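PDB 2ZYC: peptidoglycan hydrolase FlgJ from Sphingomonas sp. A1, which probably hydrolyses peptidoglycan as a flagellum-specific muramidase through this C-terminal glycosidase family 73 part, letting the rod assemble in the periplasm. Local coordinates for residues A[3-8]-A[33-38]; A[24-29]-A[142-147]; A[50-55]-A[87-92]; A[117-122]-A[136-141]. The protein carries 2 engineered substitutions. All blocks are in the same frame, centred on the assembly; numbering follows the deposited sequence.

Contact 1 (A[3-8]-A[33-38]); sequences QAFVDA and LETGWG. With PO4 (phosphate ion), chain B.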
loop_
_atom_site.group_PDB
_atom_site.type_symbol
_atom_site.label_atom_id
_atom_site.label_comp_id
_atom_site.label_asym_id
_atom_site.label_seq_id
_atom_site.Cartn_x
_atom_site.Cartn_y
_atom_site.Cartn_z
ATOM N N GLN A 3 -1.363 0.180 15.453
ATOM C CA GLN A 3 -0.134 0.963 15.658
ATOM C C GLN A 3 1.128 0.268 15.158
ATOM O O GLN A 3 1.989 0.899 14.525
ATOM C CB GLN A 3 0.036 1.419 17.120
ATOM C CG GLN A 3 1.214 2.403 17.323
ATOM C CD GLN A 3 0.996 3.730 16.618
ATOM O OE1 GLN A 3 -0.078 4.324 16.724
ATOM N NE2 GLN A 3 2.014 4.203 15.896
ATOM N N ALA A 4 1.239 -1.033 15.431
ATOM C CA ALA A 4 2.408 -1.797 15.006
ATOM C C ALA A 4 2.486 -1.881 13.491
ATOM O O ALA A 4 3.583 -1.895 12.930
ATOM C CB ALA A 4 2.400 -3.190 15.613
ATOM N N PHE A 5 1.325 -1.931 12.842
ATOM C CA PHE A 5 1.264 -1.911 11.370
ATOM C C PHE A 5 1.902 -0.640 10.817
ATOM O O PHE A 5 2.774 -0.705 9.942
ATOM C CB PHE A 5 -0.173 -2.031 10.869
ATOM C CG PHE A 5 -0.285 -2.012 9.370
ATOM C CD1 PHE A 5 0.031 -3.143 8.624
ATOM C CD2 PHE A 5 -0.681 -0.858 8.710
ATOM C CE1 PHE A 5 -0.067 -3.129 7.222
ATOM C CE2 PHE A 5 -0.783 -0.833 7.319
ATOM C CZ PHE A 5 -0.475 -1.977 6.578
ATOM N N VAL A 6 1.460 0.503 11.340
ATOM C CA VAL A 6 2.018 1.819 10.998
ATOM C C VAL A 6 3.522 1.892 11.303
ATOM O O VAL A 6 4.309 2.290 10.443
ATOM C CB VAL A 6 1.248 2.950 11.725
ATOM C CG1 VAL A 6 1.943 4.295 11.538
ATOM C CG2 VAL A 6 -0.192 3.018 11.222
ATOM N N ASP A 7 3.915 1.495 12.516
ATOM C CA ASP A 7 5.325 1.511 12.922
ATOM C C ASP A 7 6.197 0.684 11.974
ATOM O O ASP A 7 7.298 1.105 11.605
ATOM C CB ASP A 7 5.499 0.989 14.358
ATOM C CG ASP A 7 4.833 1.875 15.411
ATOM O OD1 ASP A 7 4.490 3.044 15.120
ATOM O OD2 ASP A 7 4.615 1.379 16.543
ATOM N N ALA A 8 5.687 -0.482 11.581
ATOM C CA ALA A 8 6.393 -1.425 10.711
ATOM C C ALA A 8 6.509 -0.927 9.271
ATOM O O ALA A 8 7.557 -1.048 8.639
ATOM C CB ALA A 8 5.683 -2.774 10.737
ATOM N N LEU A 33 -5.624 0.598 3.948
ATOM C CA LEU A 33 -6.918 0.393 3.307
ATOM C C LEU A 33 -6.998 -1.022 2.725
ATOM O O LEU A 33 -8.014 -1.719 2.882
ATOM C CB LEU A 33 -7.140 1.439 2.209
ATOM C CG LEU A 33 -8.470 1.340 1.442
ATOM C CD1 LEU A 33 -9.654 1.480 2.398
ATOM C CD2 LEU A 33 -8.527 2.406 0.361
ATOM N N GLU A 34 -5.914 -1.444 2.075
ATOM C CA GLU A 34 -5.878 -2.741 1.396
ATOM C C GLU A 34 -5.967 -3.942 2.330
ATOM O O GLU A 34 -6.499 -4.985 1.956
ATOM C CB GLU A 34 -4.631 -2.861 0.510
ATOM C CG GLU A 34 -4.689 -2.005 -0.751
ATOM C CD GLU A 34 -5.972 -2.221 -1.553
ATOM O OE1 GLU A 34 -6.349 -3.392 -1.775
ATOM O OE2 GLU A 34 -6.594 -1.219 -1.970
ATOM N N THR A 35 -5.467 -3.792 3.549
ATOM C CA THR A 35 -5.327 -4.940 4.440
ATOM C C THR A 35 -6.007 -4.749 5.792
ATOM O O THR A 35 -5.737 -5.509 6.717
ATOM C CB THR A 35 -3.838 -5.271 4.709
ATOM O OG1 THR A 35 -3.213 -4.158 5.355
ATOM C CG2 THR A 35 -3.102 -5.617 3.425
ATOM N N GLY A 36 -6.876 -3.746 5.901
ATOM C CA GLY A 36 -7.534 -3.425 7.172
ATOM C C GLY A 36 -6.503 -3.198 8.255
ATOM O O GLY A 36 -6.520 -3.865 9.298
ATOM N N TRP A 37 -5.574 -2.280 7.986
ATOM C CA TRP A 37 -4.478 -1.974 8.912
ATOM C C TRP A 37 -3.730 -3.241 9.337
ATOM O O TRP A 37 -3.430 -3.433 10.518
ATOM C CB TRP A 37 -4.999 -1.196 10.135
ATOM C CG TRP A 37 -5.687 0.086 9.797
ATOM C CD1 TRP A 37 -6.999 0.243 9.453
ATOM C CD2 TRP A 37 -5.107 1.394 9.775
ATOM N NE1 TRP A 37 -7.271 1.565 9.200
ATOM C CE2 TRP A 37 -6.131 2.297 9.401
ATOM C CE3 TRP A 37 -3.818 1.895 10.029
ATOM C CZ2 TRP A 37 -5.910 3.674 9.268
ATOM C CZ3 TRP A 37 -3.601 3.269 9.904
ATOM C CH2 TRP A 37 -4.644 4.141 9.526
ATOM N N GLY A 38 -3.457 -4.114 8.368
ATOM C CA GLY A 38 -2.736 -5.359 8.605
ATOM C C GLY A 38 -3.583 -6.582 8.945
ATOM O O GLY A 38 -3.094 -7.704 8.868
HETATM P P PO4 B . -4.312 1.045 17.610
HETATM O O1 PO4 B . -3.900 2.431 17.167
HETATM O O2 PO4 B . -4.988 1.156 18.959
HETATM O O3 PO4 B . -5.304 0.485 16.618
HETATM O O4 PO4 B . -3.118 0.122 17.703
#
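The Schellman motif that ends helix 24-35 forms the surface on which F5 of helix 3-20 rests. G36 carries the positive phi of the motif, and the chain then turns through W37 and G38 against the phenyl ring. W37 C and G38 N lie over one face of that ring, nearer the ring's edge than its centre. The closest approach is F5 CD1 to G38 CA, at 3.5 Å. The F5 CG is anti to the backbone N (chi1 180°), which carries the ring away from its own helix and onto the turn. G38 must be small here. A CB would collide with F5 CD1, and the backbone angles by themselves favour glycine.

On the helix side of the turn, F5 CZ comes obliquely to within 3.7 Å of T35 OG1. That oxygen has polar partners of its own. It accepts from G38 N at 3.0 Å, an ST motif, and it is also hydrogen-bonded to A31 O. V6 runs alongside the indole. V6 CG2 meets the edge of the indole in its plane, 3.7 Å from W37 CZ3. R152 of helix 147-156 makes a cation-pi contact with W37. Q3 N donates to O4 of a phosphate at 2.9 Å, and A2 N and R152 NE bind the same ion, which probably came from the crystallisation liquor.

No hydrogen bond crosses between the segments. The arrangement is a Schellman-capped helix end packed against an aromatic side chain, joining the first two helices of a lysozyme-clan domain.

Contact 2 (A[24-29]-A[142-147]); sequences AHFLVA and RVINGN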
loop_
_atom_site.group_PDB
_atom_site.type_symbol
_atom_site.label_atom_id
_atom_site.label_comp_id
_atom_site.label_asym_id
_atom_site.label_seq_id
_atom_site.Cartn_x
_atom_site.Cartn_y
_atom_site.Cartn_z
ATOM N N ALA A 24 5.196 9.840 2.331
ATOM C CA ALA A 24 5.223 8.483 2.877
ATOM C C ALA A 24 3.868 8.002 3.405
ATOM O O ALA A 24 3.491 6.849 3.193
ATOM C CB ALA A 24 6.294 8.359 3.958
ATOM N N HIS A 25 3.126 8.886 4.070
ATOM C CA HIS A 25 1.854 8.470 4.660
ATOM C C HIS A 25 0.794 8.112 3.617
ATOM O O HIS A 25 -0.169 7.410 3.940
ATOM C CB HIS A 25 1.338 9.493 5.684
ATOM C CG HIS A 25 0.699 10.709 5.089
ATOM N ND1 HIS A 25 1.413 11.675 4.412
ATOM C CD2 HIS A 25 -0.581 11.148 5.131
ATOM C CE1 HIS A 25 0.594 12.641 4.039
ATOM N NE2 HIS A 25 -0.622 12.345 4.460
ATOM N N PHE A 26 0.966 8.585 2.378
ATOM C CA PHE A 26 0.062 8.159 1.285
ATOM C C PHE A 26 0.155 6.641 1.097
ATOM O O PHE A 26 -0.862 5.968 0.887
ATOM C CB PHE A 26 0.403 8.842 -0.049
ATOM C CG PHE A 26 -0.045 10.282 -0.153
ATOM C CD1 PHE A 26 -0.407 11.019 0.971
ATOM C CD2 PHE A 26 -0.070 10.910 -1.399
ATOM C CE1 PHE A 26 -0.814 12.351 0.856
ATOM C CE2 PHE A 26 -0.458 12.246 -1.517
ATOM C CZ PHE A 26 -0.827 12.962 -0.380
ATOM N N LEU A 27 1.375 6.117 1.176
ATOM C CA LEU A 27 1.618 4.686 0.983
ATOM C C LEU A 27 1.214 3.856 2.201
ATOM O O LEU A 27 0.727 2.731 2.057
ATOM C CB LEU A 27 3.083 4.433 0.604
ATOM C CG LEU A 27 3.550 5.078 -0.709
ATOM C CD1 LEU A 27 4.996 4.726 -0.972
ATOM C CD2 LEU A 27 2.678 4.659 -1.895
ATOM N N VAL A 28 1.421 4.412 3.394
ATOM C CA VAL A 28 0.946 3.788 4.637
ATOM C C VAL A 28 -0.579 3.673 4.605
ATOM O O VAL A 28 -1.138 2.620 4.929
ATOM C CB VAL A 28 1.379 4.583 5.895
ATOM C CG1 VAL A 28 0.749 3.971 7.166
ATOM C CG2 VAL A 28 2.916 4.627 6.008
ATOM N N ALA A 29 -1.237 4.760 4.200
ATOM C CA ALA A 29 -2.692 4.789 4.091
ATOM C C ALA A 29 -3.177 3.733 3.119
ATOM O O ALA A 29 -4.112 2.982 3.420
ATOM C CB ALA A 29 -3.175 6.166 3.665
ATOM N N ARG A 142 -9.974 9.466 2.128
ATOM C CA ARG A 142 -10.510 9.506 3.489
ATOM C C ARG A 142 -9.510 8.958 4.524
ATOM O O ARG A 142 -9.379 9.511 5.615
ATOM C CB ARG A 142 -11.861 8.775 3.592
ATOM C CG ARG A 142 -12.627 9.122 4.874
ATOM C CD ARG A 142 -13.947 8.360 5.003
ATOM N NE ARG A 142 -14.712 8.846 6.157
ATOM C CZ ARG A 142 -15.715 8.190 6.737
ATOM N NH1 ARG A 142 -16.339 8.725 7.785
ATOM N NH2 ARG A 142 -16.092 7.001 6.279
ATOM N N VAL A 143 -8.802 7.884 4.179
ATOM C CA VAL A 143 -7.794 7.324 5.081
ATOM C C VAL A 143 -6.588 8.272 5.178
ATOM O O VAL A 143 -6.087 8.549 6.276
ATOM C CB VAL A 143 -7.341 5.887 4.667
ATOM C CG1 VAL A 143 -6.275 5.349 5.624
ATOM C CG2 VAL A 143 -8.526 4.928 4.636
ATOM N N ILE A 144 -6.142 8.771 4.025
ATOM C CA ILE A 144 -4.984 9.658 3.953
ATOM C C ILE A 144 -5.163 10.913 4.816
ATOM O O ILE A 144 -4.240 11.320 5.529
ATOM C CB ILE A 144 -4.654 10.044 2.489
ATOM C CG1 ILE A 144 -4.097 8.825 1.738
ATOM C CG2 ILE A 144 -3.646 11.200 2.439
ATOM C CD1 ILE A 144 -3.876 9.045 0.239
ATOM N N ASN A 145 -6.359 11.495 4.737
ATOM C CA ASN A 145 -6.704 12.754 5.397
ATOM C C ASN A 145 -7.334 12.575 6.784
ATOM O O ASN A 145 -7.628 13.558 7.463
ATOM C CB ASN A 145 -7.636 13.570 4.488
ATOM C CG ASN A 145 -6.968 13.982 3.167
ATOM O OD1 ASN A 145 -7.613 14.016 2.113
ATOM N ND2 ASN A 145 -5.677 14.291 3.226
ATOM N N GLY A 146 -7.499 11.325 7.210
ATOM C CA GLY A 146 -8.252 11.000 8.429
ATOM C C GLY A 146 -7.479 11.139 9.728
ATOM O O GLY A 146 -6.241 11.074 9.742
ATOM N N ASN A 147 -8.228 11.322 10.817
ATOM C CA ASN A 147 -7.660 11.474 12.155
ATOM C C ASN A 147 -7.022 10.184 12.659
ATOM O O ASN A 147 -6.058 10.223 13.419
ATOM C CB ASN A 147 -8.732 11.941 13.148
ATOM C CG ASN A 147 -9.241 13.346 12.854
ATOM O OD1 ASN A 147 -8.464 14.266 12.589
ATOM N ND2 ASN A 147 -10.554 13.516 12.912
#
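I144 of helix 136-145 wedges between A29 and F26 of helix 24-35, and this is the tight part of the contact. A29 CB and I144 CG1 are only 3.4 Å apart, closer than usual for two carbons. The backbones are near here too, with the CA atoms of A29 and I144 5.4 Å apart. I144 CG1 is anti to the carbonyl carbon (chi1 -70°), which leaves CG2 for the ring of F26. I144 CG2 touches F26 CE1 at 3.4 Å, while I144 CD1 sits over one face of the same ring, nearer the ring's edge than its centre. F121 of helix 118-127 touches both F26 and I144.

The two flanks are looser and partly open to solvent. On one, V143 CG1 meets A29 CB at 3.8 Å. On the other, the edge of the H25 imidazole approaches the backbone: H25 CD2 lies 3.7 Å from I144 O. L149 of helix 147-156 packs on H25 and A29.

Cutting I144 back to an alanine removes CG1, CG2 and CD1 and is likely to open a gap beside A29 and leave the F26 ring without its support on this side.

No hydrogen bond links the segments. The chemistry is apolar, and the two helices are held to each other here by close shape fit rather than by directed bonds.

Contact 3 (A[50-55]-A[87-92]); sequences SYNLFN and RAYDSY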
loop_
_atom_site.group_PDB
_atom_site.type_symbol
_atom_site.label_atom_id
_atom_site.label_comp_id
_atom_site.label_asym_id
_atom_site.label_seq_id
_atom_site.Cartn_x
_atom_site.Cartn_y
_atom_site.Cartn_z
ATOM N N SER A 50 2.092 -13.410 3.104
ATOM C CA SER A 50 2.561 -13.096 1.758
ATOM C C SER A 50 3.390 -11.813 1.753
ATOM O O SER A 50 4.192 -11.591 0.841
ATOM C CB SER A 50 1.372 -12.928 0.823
ATOM O OG SER A 50 0.598 -11.810 1.208
ATOM N N TYR A 51 3.167 -10.980 2.780
ATOM C CA TYR A 51 3.725 -9.626 2.905
ATOM C C TYR A 51 3.204 -8.701 1.799
ATOM O O TYR A 51 3.672 -7.572 1.648
ATOM C CB TYR A 51 5.257 -9.635 2.936
ATOM C CG TYR A 51 5.853 -10.453 4.065
ATOM C CD1 TYR A 51 5.985 -9.920 5.349
ATOM C CD2 TYR A 51 6.275 -11.767 3.844
ATOM C CE1 TYR A 51 6.545 -10.687 6.394
ATOM C CE2 TYR A 51 6.828 -12.538 4.874
ATOM C CZ TYR A 51 6.961 -11.992 6.138
ATOM O OH TYR A 51 7.500 -12.771 7.148
ATOM N N ASN A 52 2.217 -9.192 1.052
ATOM C CA ASN A 52 1.672 -8.494 -0.113
ATOM C C ASN A 52 0.599 -7.510 0.343
ATOM O O ASN A 52 -0.603 -7.716 0.130
ATOM C CB ASN A 52 1.118 -9.519 -1.116
ATOM C CG ASN A 52 0.744 -8.898 -2.456
ATOM O OD1 ASN A 52 0.698 -7.672 -2.602
ATOM N ND2 ASN A 52 0.467 -9.752 -3.441
ATOM N N LEU A 53 1.059 -6.432 0.975
ATOM C CA LEU A 53 0.177 -5.432 1.568
ATOM C C LEU A 53 -0.669 -4.688 0.542
ATOM O O LEU A 53 -1.749 -4.203 0.866
ATOM C CB LEU A 53 0.986 -4.434 2.400
ATOM C CG LEU A 53 1.646 -4.993 3.664
ATOM C CD1 LEU A 53 2.256 -3.862 4.474
ATOM C CD2 LEU A 53 0.644 -5.767 4.509
ATOM N N PHE A 54 -0.183 -4.618 -0.697
ATOM C CA PHE A 54 -0.893 -3.891 -1.754
ATOM C C PHE A 54 -1.803 -4.770 -2.627
ATOM O O PHE A 54 -2.397 -4.288 -3.592
ATOM C CB PHE A 54 0.087 -3.050 -2.583
ATOM C CG PHE A 54 0.742 -1.951 -1.786
ATOM C CD1 PHE A 54 0.059 -0.763 -1.523
ATOM C CD2 PHE A 54 2.025 -2.118 -1.269
ATOM C CE1 PHE A 54 0.662 0.249 -0.767
ATOM C CE2 PHE A 54 2.636 -1.107 -0.523
ATOM C CZ PHE A 54 1.942 0.079 -0.280
ATOM N N ASN A 55 -1.924 -6.048 -2.249
ATOM C CA ASN A 55 -2.824 -6.993 -2.915
ATOM C C ASN A 55 -2.518 -7.139 -4.420
ATOM O O ASN A 55 -3.428 -7.275 -5.237
ATOM C CB ASN A 55 -4.282 -6.578 -2.683
ATOM C CG ASN A 55 -4.745 -6.834 -1.266
ATOM O OD1 ASN A 55 -4.360 -7.829 -0.644
ATOM N ND2 ASN A 55 -5.594 -5.944 -0.747
ATOM N N ARG A 87 1.079 -12.183 -5.792
ATOM C CA ARG A 87 2.509 -12.193 -5.513
ATOM C C ARG A 87 2.748 -12.471 -4.030
ATOM O O ARG A 87 1.924 -12.112 -3.188
ATOM C CB ARG A 87 3.131 -10.854 -5.906
ATOM C CG ARG A 87 2.870 -10.488 -7.364
ATOM C CD ARG A 87 3.608 -9.213 -7.769
ATOM N NE ARG A 87 3.266 -8.820 -9.138
ATOM C CZ ARG A 87 3.876 -7.859 -9.824
ATOM N NH1 ARG A 87 4.876 -7.188 -9.288
ATOM N NH2 ARG A 87 3.484 -7.569 -11.062
ATOM N N ALA A 88 3.854 -13.138 -3.727
ATOM C CA ALA A 88 4.289 -13.313 -2.336
ATOM C C ALA A 88 5.753 -12.938 -2.199
ATOM O O ALA A 88 6.550 -13.116 -3.135
ATOM C CB ALA A 88 4.044 -14.745 -1.858
ATOM N N TYR A 89 6.104 -12.424 -1.023
ATOM C CA TYR A 89 7.418 -11.843 -0.796
ATOM C C TYR A 89 8.031 -12.428 0.473
ATOM O O TYR A 89 7.360 -13.149 1.204
ATOM C CB TYR A 89 7.296 -10.327 -0.648
ATOM C CG TYR A 89 6.580 -9.642 -1.790
ATOM C CD1 TYR A 89 7.240 -9.384 -2.995
ATOM C CD2 TYR A 89 5.242 -9.257 -1.665
ATOM C CE1 TYR A 89 6.582 -8.732 -4.053
ATOM C CE2 TYR A 89 4.573 -8.613 -2.708
ATOM C CZ TYR A 89 5.253 -8.357 -3.897
ATOM O OH TYR A 89 4.583 -7.721 -4.915
ATOM N N ASP A 90 9.295 -12.092 0.728
ATOM C CA ASP A 90 10.001 -12.544 1.931
ATOM C C ASP A 90 9.895 -11.553 3.095
ATOM O O ASP A 90 10.278 -11.887 4.220
ATOM C CB ASP A 90 11.481 -12.804 1.631
ATOM C CG ASP A 90 11.698 -13.734 0.448
ATOM O OD1 ASP A 90 10.972 -14.747 0.316
ATOM O OD2 ASP A 90 12.619 -13.450 -0.345
ATOM N N SER A 91 9.378 -10.351 2.822
ATOM C CA SER A 91 9.279 -9.264 3.803
ATOM C C SER A 91 8.413 -8.104 3.303
ATOM O O SER A 91 8.150 -8.000 2.104
ATOM C CB SER A 91 10.674 -8.722 4.135
ATOM O OG SER A 91 11.277 -8.147 2.982
ATOM N N TYR A 92 7.990 -7.222 4.216
ATOM C CA TYR A 92 7.365 -5.943 3.827
ATOM C C TYR A 92 8.312 -5.099 2.978
ATOM O O TYR A 92 7.892 -4.465 2.005
ATOM C CB TYR A 92 6.913 -5.127 5.051
ATOM C CG TYR A 92 5.669 -5.640 5.754
ATOM C CD1 TYR A 92 4.759 -6.484 5.108
ATOM C CD2 TYR A 92 5.388 -5.247 7.066
ATOM C CE1 TYR A 92 3.610 -6.946 5.765
ATOM C CE2 TYR A 92 4.246 -5.690 7.724
ATOM C CZ TYR A 92 3.362 -6.530 7.076
ATOM O OH TYR A 92 2.240 -6.960 7.751
HETATM O O HOH W 1 10.420 -11.473 6.762
#
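Y51 reaches S91 and Y92 because its CG is anti to the carbonyl carbon (chi1 -59°), and N52 reaches R87 because its CG is anti to the backbone N (chi1 -170°). Y51 serves the aromatic side near Y92, N52 the strand side at R87.

One face of the Y51 ring takes S91 CA in a CH-pi contact, 3.7 Å from the ring centroid. Y89 O meets the ring at its edge, 3.2 Å from Y51 CD2. Another edge of Y51 turns toward the face of Y92. This is an offset edge-to-face pair, with centroids 5.6 Å apart and planes at 84°. L53 CD1 also lies over a face of Y92, 3.7 Å from its centroid. Y92 OH bonds to Q41. A water donates to D90 O at 2.6 Å and makes a weak bond to Y51 OH.

The polar half lies nearer the strand. Y89 N donates to S50 O at 2.8 Å. N52 ND2 donates to R87 O at 2.8 Å, with the acceptor tilted out of the amide plane, and it also bonds to I56 O. Both N-H groups of the amide therefore have backbone acceptors. S50 OG accepts from N52 N, an ST turn, and bonds to I42 O. R87 and Y89 both reach D98 of helix 92-105, the first by a salt bridge.

The chemistry implies a loop fixed in two ways: backbone carbonyls are satisfied where strand 82-88 ends, and aromatic faces are covered where helix 92-105 begins.

Contact 4 (A[117-122]-A[136-141]); sequences DGHAFA and YADKLA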
loop_
_atom_site.group_PDB
_atom_site.type_symbol
_atom_site.label_atom_id
_atom_site.label_comp_id
_atom_site.label_asym_id
_atom_site.label_seq_id
_atom_site.Cartn_x
_atom_site.Cartn_y
_atom_site.Cartn_z
ATOM N N ASP A 117 -1.531 15.678 -2.813
ATOM C CA ASP A 117 -2.905 15.640 -2.326
ATOM C C ASP A 117 -3.388 14.192 -2.388
ATOM O O ASP A 117 -3.194 13.516 -3.400
ATOM C CB ASP A 117 -3.797 16.555 -3.176
ATOM C CG ASP A 117 -5.268 16.394 -2.861
ATOM O OD1 ASP A 117 -5.720 16.895 -1.812
ATOM O OD2 ASP A 117 -5.978 15.755 -3.663
ATOM N N GLY A 118 -3.995 13.720 -1.304
ATOM C CA GLY A 118 -4.453 12.328 -1.220
ATOM C C GLY A 118 -5.362 11.903 -2.355
ATOM O O GLY A 118 -5.163 10.845 -2.955
ATOM N N HIS A 119 -6.362 12.727 -2.657
ATOM C CA HIS A 119 -7.331 12.374 -3.693
ATOM C C HIS A 119 -6.684 12.344 -5.078
ATOM O O HIS A 119 -6.953 11.433 -5.862
ATOM C CB HIS A 119 -8.545 13.310 -3.670
ATOM C CG HIS A 119 -9.754 12.735 -4.336
ATOM N ND1 HIS A 119 -9.995 12.866 -5.688
ATOM C CD2 HIS A 119 -10.784 12.008 -3.840
ATOM C CE1 HIS A 119 -11.127 12.256 -5.992
ATOM N NE2 HIS A 119 -11.622 11.722 -4.889
ATOM N N ALA A 120 -5.828 13.332 -5.364
ATOM C CA ALA A 120 -5.089 13.391 -6.632
ATOM C C ALA A 120 -4.230 12.135 -6.813
ATOM O O ALA A 120 -4.185 11.538 -7.904
ATOM C CB ALA A 120 -4.207 14.640 -6.674
ATOM N N PHE A 121 -3.557 11.750 -5.729
ATOM C CA PHE A 121 -2.719 10.555 -5.697
ATOM C C PHE A 121 -3.555 9.309 -6.002
ATOM O O PHE A 121 -3.199 8.499 -6.853
ATOM C CB PHE A 121 -2.020 10.454 -4.329
ATOM C CG PHE A 121 -1.383 9.120 -4.052
ATOM C CD1 PHE A 121 -0.204 8.748 -4.692
ATOM C CD2 PHE A 121 -1.954 8.244 -3.127
ATOM C CE1 PHE A 121 0.390 7.507 -4.430
ATOM C CE2 PHE A 121 -1.368 7.009 -2.853
ATOM C CZ PHE A 121 -0.189 6.637 -3.516
ATOM N N ALA A 122 -4.678 9.177 -5.311
ATOM C CA ALA A 122 -5.547 8.023 -5.502
ATOM C C ALA A 122 -6.112 7.972 -6.917
ATOM O O ALA A 122 -6.146 6.915 -7.528
ATOM C CB ALA A 122 -6.659 8.018 -4.459
ATOM N N TYR A 136 -12.906 4.353 -5.195
ATOM C CA TYR A 136 -11.553 4.104 -4.665
ATOM C C TYR A 136 -10.835 5.366 -4.199
ATOM O O TYR A 136 -10.277 5.389 -3.095
ATOM C CB TYR A 136 -10.657 3.311 -5.639
ATOM C CG TYR A 136 -9.358 2.875 -4.978
ATOM C CD1 TYR A 136 -9.337 1.800 -4.087
ATOM C CD2 TYR A 136 -8.165 3.560 -5.215
ATOM C CE1 TYR A 136 -8.157 1.405 -3.458
ATOM C CE2 TYR A 136 -6.977 3.173 -4.591
ATOM C CZ TYR A 136 -6.984 2.093 -3.719
ATOM O OH TYR A 136 -5.824 1.695 -3.091
ATOM N N ALA A 137 -10.859 6.411 -5.026
ATOM C CA ALA A 137 -10.181 7.660 -4.699
ATOM C C ALA A 137 -10.751 8.306 -3.437
ATOM O O ALA A 137 -10.003 8.766 -2.580
ATOM C CB ALA A 137 -10.214 8.633 -5.886
ATOM N N ASP A 138 -12.079 8.303 -3.320
ATOM C CA ASP A 138 -12.749 8.849 -2.145
ATOM C C ASP A 138 -12.381 8.072 -0.883
ATOM O O ASP A 138 -12.084 8.668 0.152
ATOM C CB ASP A 138 -14.269 8.833 -2.329
ATOM C CG ASP A 138 -14.769 9.936 -3.250
ATOM O OD1 ASP A 138 -13.990 10.853 -3.601
ATOM O OD2 ASP A 138 -15.962 9.877 -3.621
ATOM N N LYS A 139 -12.407 6.746 -0.984
ATOM C CA LYS A 139 -12.105 5.879 0.161
ATOM C C LYS A 139 -10.648 6.006 0.607
ATOM O O LYS A 139 -10.372 6.110 1.809
ATOM C CB LYS A 139 -12.455 4.430 -0.158
ATOM C CG LYS A 139 -13.953 4.189 -0.268
ATOM C CD LYS A 139 -14.224 2.797 -0.783
ATOM C CE LYS A 139 -15.704 2.595 -1.059
ATOM N NZ LYS A 139 -15.908 1.367 -1.870
ATOM N N LEU A 140 -9.721 6.031 -0.351
ATOM C CA LEU A 140 -8.305 6.180 -0.009
ATOM C C LEU A 140 -7.973 7.567 0.522
ATOM O O LEU A 140 -7.228 7.707 1.499
ATOM C CB LEU A 140 -7.399 5.812 -1.200
ATOM C CG LEU A 140 -5.882 5.902 -0.979
ATOM C CD1 LEU A 140 -5.429 5.123 0.263
ATOM C CD2 LEU A 140 -5.143 5.414 -2.216
ATOM N N ALA A 141 -8.528 8.593 -0.113
ATOM C CA ALA A 141 -8.354 9.972 0.362
ATOM C C ALA A 141 -8.855 10.119 1.808
ATOM O O ALA A 141 -8.221 10.797 2.619
ATOM C CB ALA A 141 -9.055 10.961 -0.565
#
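H119 NE2 donates to D138 OD1 at 2.8 Å, with an N-H...O angle of 141°. The carboxylate oxygen lies close to the ring plane of the histidine. H119 ND1 is hydrogen-bonded to R123 NH1, so both ring nitrogens have partners. A donating NE2 and an accepting ND1 are consistent with a neutral imidazole.

H119 CG is anti to the backbone N (chi1 -159°), which lays the ring across the neighbouring helix. A137 CB sits over one face as a CH-pi contact, 3.8 Å from the ring centroid. A141 CB lies at the ring edge, 3.8 Å from H119 CD2. Were H119 an alanine, D138 would probably lose this partner and the A137 methyl its ring cover.

Small residues let the helices come close. A122 CB packs on A137 CA at 3.5 Å, and G118 faces the A141 methyl. L140 CD2 adds a contact to A122 CB at 3.8 Å and a longer one to F121 CE2. At the start of helix 118-127, D117 OD2 accepts from A120 N at 3.0 Å, an N-cap bond.

The axes of 118-122 and 136-141 approach to 8.2 Å at 137°. This is a close alanine-lined helix pair, running more antiparallel than parallel, with a histidine-carboxylate hydrogen bond at its side, in the helical part of a lysozyme-clan domain.

Overall arrangement
Contacts 1 and 2 share helix 24-35, and their centres are 11 Å apart. W37 of contact 1 touches V143 of contact 2. Contacts 2 and 4 share helix 136-145, with centres 9 Å apart. Between them F26 and I144 pack on G118. Contact 3 lies across the chain's centre from contacts 2 and 4: it is about 22 Å from contact 4 by centres and about 7 Å by nearest atoms. E34 ties the parts together. Its OE1 is 2.9 Å from N55 ND2 of contact 3, and its OE2 is 3.2 Å from Y136 OH of contact 4, both probable hydrogen bonds. The phosphate sits at contact 1.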